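Local atomic coordinates of peroxisomal fatty acid beta-oxidation multifunctional protein MFP2 (Arabidopsis thaliana, PDB entry 2WTB), a protein that hydrates long-chain enoyl-CoA and oxidises 3-hydroxyacyl-CoA in peroxisomal fatty acid beta-oxidation during seed germination. Residues 460-465 with 487-492. Numbering follows the deposited sequence.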
loop_
_atom_site.group_PDB
_atom_site.type_symbol
_atom_site.label_atom_id
_atom_site.label_comp_id
_atom_site.label_asym_id
_atom_site.label_seq_id
_atom_site.Cartn_x
_atom_site.Cartn_y
_atom_site.Cartn_z
ATOM N N LEU A 460 2.712 2.885 -10.382
ATOM C CA LEU A 460 3.012 3.634 -11.590
ATOM C C LEU A 460 4.518 3.681 -11.790
ATOM O O LEU A 460 5.251 4.167 -10.931
ATOM C CB LEU A 460 2.460 5.056 -11.502
ATOM C CG LEU A 460 2.989 6.025 -12.561
ATOM C CD1 LEU A 460 2.707 5.498 -13.965
ATOM C CD2 LEU A 460 2.399 7.414 -12.369
ATOM N N GLU A 461 4.979 3.164 -12.923
ATOM C CA GLU A 461 6.394 3.219 -13.255
ATOM C C GLU A 461 6.711 4.464 -14.070
ATOM O O GLU A 461 6.292 4.583 -15.220
ATOM C CB GLU A 461 6.821 1.974 -14.033
ATOM C CG GLU A 461 7.340 0.838 -13.172
ATOM C CD GLU A 461 7.913 -0.301 -14.004
ATOM O OE1 GLU A 461 7.481 -0.471 -15.166
ATOM O OE2 GLU A 461 8.797 -1.025 -13.496
ATOM N N ILE A 462 7.439 5.395 -13.464
ATOM C CA ILE A 462 7.946 6.554 -14.189
ATOM C C ILE A 462 9.294 6.191 -14.790
ATOM O O ILE A 462 10.294 6.094 -14.079
ATOM C CB ILE A 462 8.105 7.780 -13.269
ATOM C CG1 ILE A 462 6.741 8.246 -12.764
ATOM C CG2 ILE A 462 8.801 8.910 -13.999
ATOM C CD1 ILE A 462 6.819 9.416 -11.820
ATOM N N VAL A 463 9.311 5.971 -16.099
ATOM C CA VAL A 463 10.526 5.553 -16.789
ATOM C C VAL A 463 11.300 6.750 -17.333
ATOM O O VAL A 463 10.862 7.409 -18.277
ATOM C CB VAL A 463 10.212 4.586 -17.946
ATOM C CG1 VAL A 463 11.496 4.116 -18.604
ATOM C CG2 VAL A 463 9.404 3.399 -17.441
ATOM N N ARG A 464 12.453 7.022 -16.732
ATOM C CA ARG A 464 13.300 8.130 -17.157
ATOM C C ARG A 464 14.330 7.636 -18.162
ATOM O O ARG A 464 14.686 6.461 -18.169
ATOM C CB ARG A 464 14.026 8.733 -15.952
ATOM C CG ARG A 464 15.342 8.037 -15.649
ATOM C CD ARG A 464 15.573 7.845 -14.161
ATOM N NE ARG A 464 16.216 8.994 -13.540
ATOM C CZ ARG A 464 17.022 8.910 -12.488
ATOM N NH1 ARG A 464 17.287 7.727 -11.954
ATOM N NH2 ARG A 464 17.571 10.004 -11.976
ATOM N N THR A 465 14.811 8.534 -19.012
ATOM C CA THR A 465 15.909 8.207 -19.909
ATOM C C THR A 465 17.135 8.984 -19.466
ATOM O O THR A 465 17.119 9.620 -18.413
ATOM C CB THR A 465 15.590 8.566 -21.366
ATOM O OG1 THR A 465 14.239 8.201 -21.668
ATOM C CG2 THR A 465 16.521 7.825 -22.303
ATOM N N PRO A 487 4.266 5.920 -7.097
ATOM C CA PRO A 487 5.238 6.021 -8.186
ATOM C C PRO A 487 6.605 5.498 -7.791
ATOM O O PRO A 487 7.060 5.745 -6.676
ATOM C CB PRO A 487 5.342 7.536 -8.427
ATOM C CG PRO A 487 4.336 8.183 -7.497
ATOM C CD PRO A 487 4.106 7.204 -6.401
ATOM N N VAL A 488 7.240 4.772 -8.704
ATOM C CA VAL A 488 8.663 4.495 -8.608
ATOM C C VAL A 488 9.333 5.009 -9.876
ATOM O O VAL A 488 8.804 4.841 -10.976
ATOM C CB VAL A 488 8.960 2.992 -8.427
ATOM C CG1 VAL A 488 8.610 2.553 -7.018
ATOM C CG2 VAL A 488 8.206 2.169 -9.458
ATOM N N VAL A 489 10.483 5.657 -9.722
ATOM C CA VAL A 489 11.209 6.193 -10.867
ATOM C C VAL A 489 12.272 5.210 -11.331
ATOM O O VAL A 489 13.314 5.061 -10.697
ATOM C CB VAL A 489 11.864 7.552 -10.542
ATOM C CG1 VAL A 489 12.688 8.037 -11.723
ATOM C CG2 VAL A 489 10.803 8.579 -10.169
ATOM N N VAL A 490 12.004 4.538 -12.445
ATOM C CA VAL A 490 12.917 3.523 -12.954
ATOM C C VAL A 490 13.601 3.976 -14.239
ATOM O O VAL A 490 13.162 4.928 -14.887
ATOM C CB VAL A 490 12.198 2.175 -13.188
ATOM C CG1 VAL A 490 11.581 1.677 -11.891
ATOM C CG2 VAL A 490 11.137 2.312 -14.273
ATOM N N GLY A 491 14.682 3.286 -14.598
ATOM C CA GLY A 491 15.464 3.639 -15.768
ATOM C C GLY A 491 14.995 2.934 -17.024
ATOM O O GLY A 491 14.246 1.960 -16.958
ATOM N N ASN A 492 15.438 3.427 -18.175
ATOM C CA ASN A 492 15.039 2.852 -19.452
ATOM C C ASN A 492 15.846 1.608 -19.802
ATOM O O ASN A 492 17.054 1.674 -20.021
ATOM C CB ASN A 492 15.150 3.892 -20.570
ATOM C CG ASN A 492 14.554 3.409 -21.879
ATOM O OD1 ASN A 492 14.154 2.254 -22.007
ATOM N ND2 ASN A 492 14.490 4.300 -22.860
#
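Ile462 is gripped between Val488 and Val490 in a parallel strand pair. Its N-H goes to Val488 O at 2.9 Å, and Val488 N donates to Leu460 O at 3.0 Å; Ile462 O takes Val490 N, and Val490 O takes Arg464 N. The Val490 N to Ile462 O bond, 2.8 Å long, is the most bent of the four (142° at the hydrogen). CA-H groups of Pro487 and Val489 supplement the amide donors at Leu460 O and Ile462 O. Pro487's N and C=O face away from 460-465, so its missing N-H costs the ladder nothing; Pro487 O bonds to Thr296 OG1 instead.

Apolar contacts flank this ladder. On one face Ile462 CD1 lies beside Pro487 CB at 4.2 Å, and helix 470-482 packs on them through Leu477. Arg464 crosses Val489 at about a right angle, its methylene CD 3.8 Å from Val489 CG1. On the other face chi1 of -177° puts Val463 CG1 near Asn492 CA, and CG2 meets Val490 CG2 at 3.8 Å; beta-branched residues suit such extended backbone.

Glu461 serves both roles: its aliphatic CG lies 4.0 Å from Val488 CG2, while OE2 of this buried residue accepts from the backbone N-H groups of Ala497 and Val498. Asn492 CB lies 3.5 Å from Arg464 O, and its ND2 bonds to Asp431 OD1.

Four N-H...O bonds thus join the strands, and mostly apolar side chains, with the aliphatic parts of Glu461 and Arg464, pack on both faces of this beta-alpha-beta unit at the edge of the Rossmann-type NAD-binding domain.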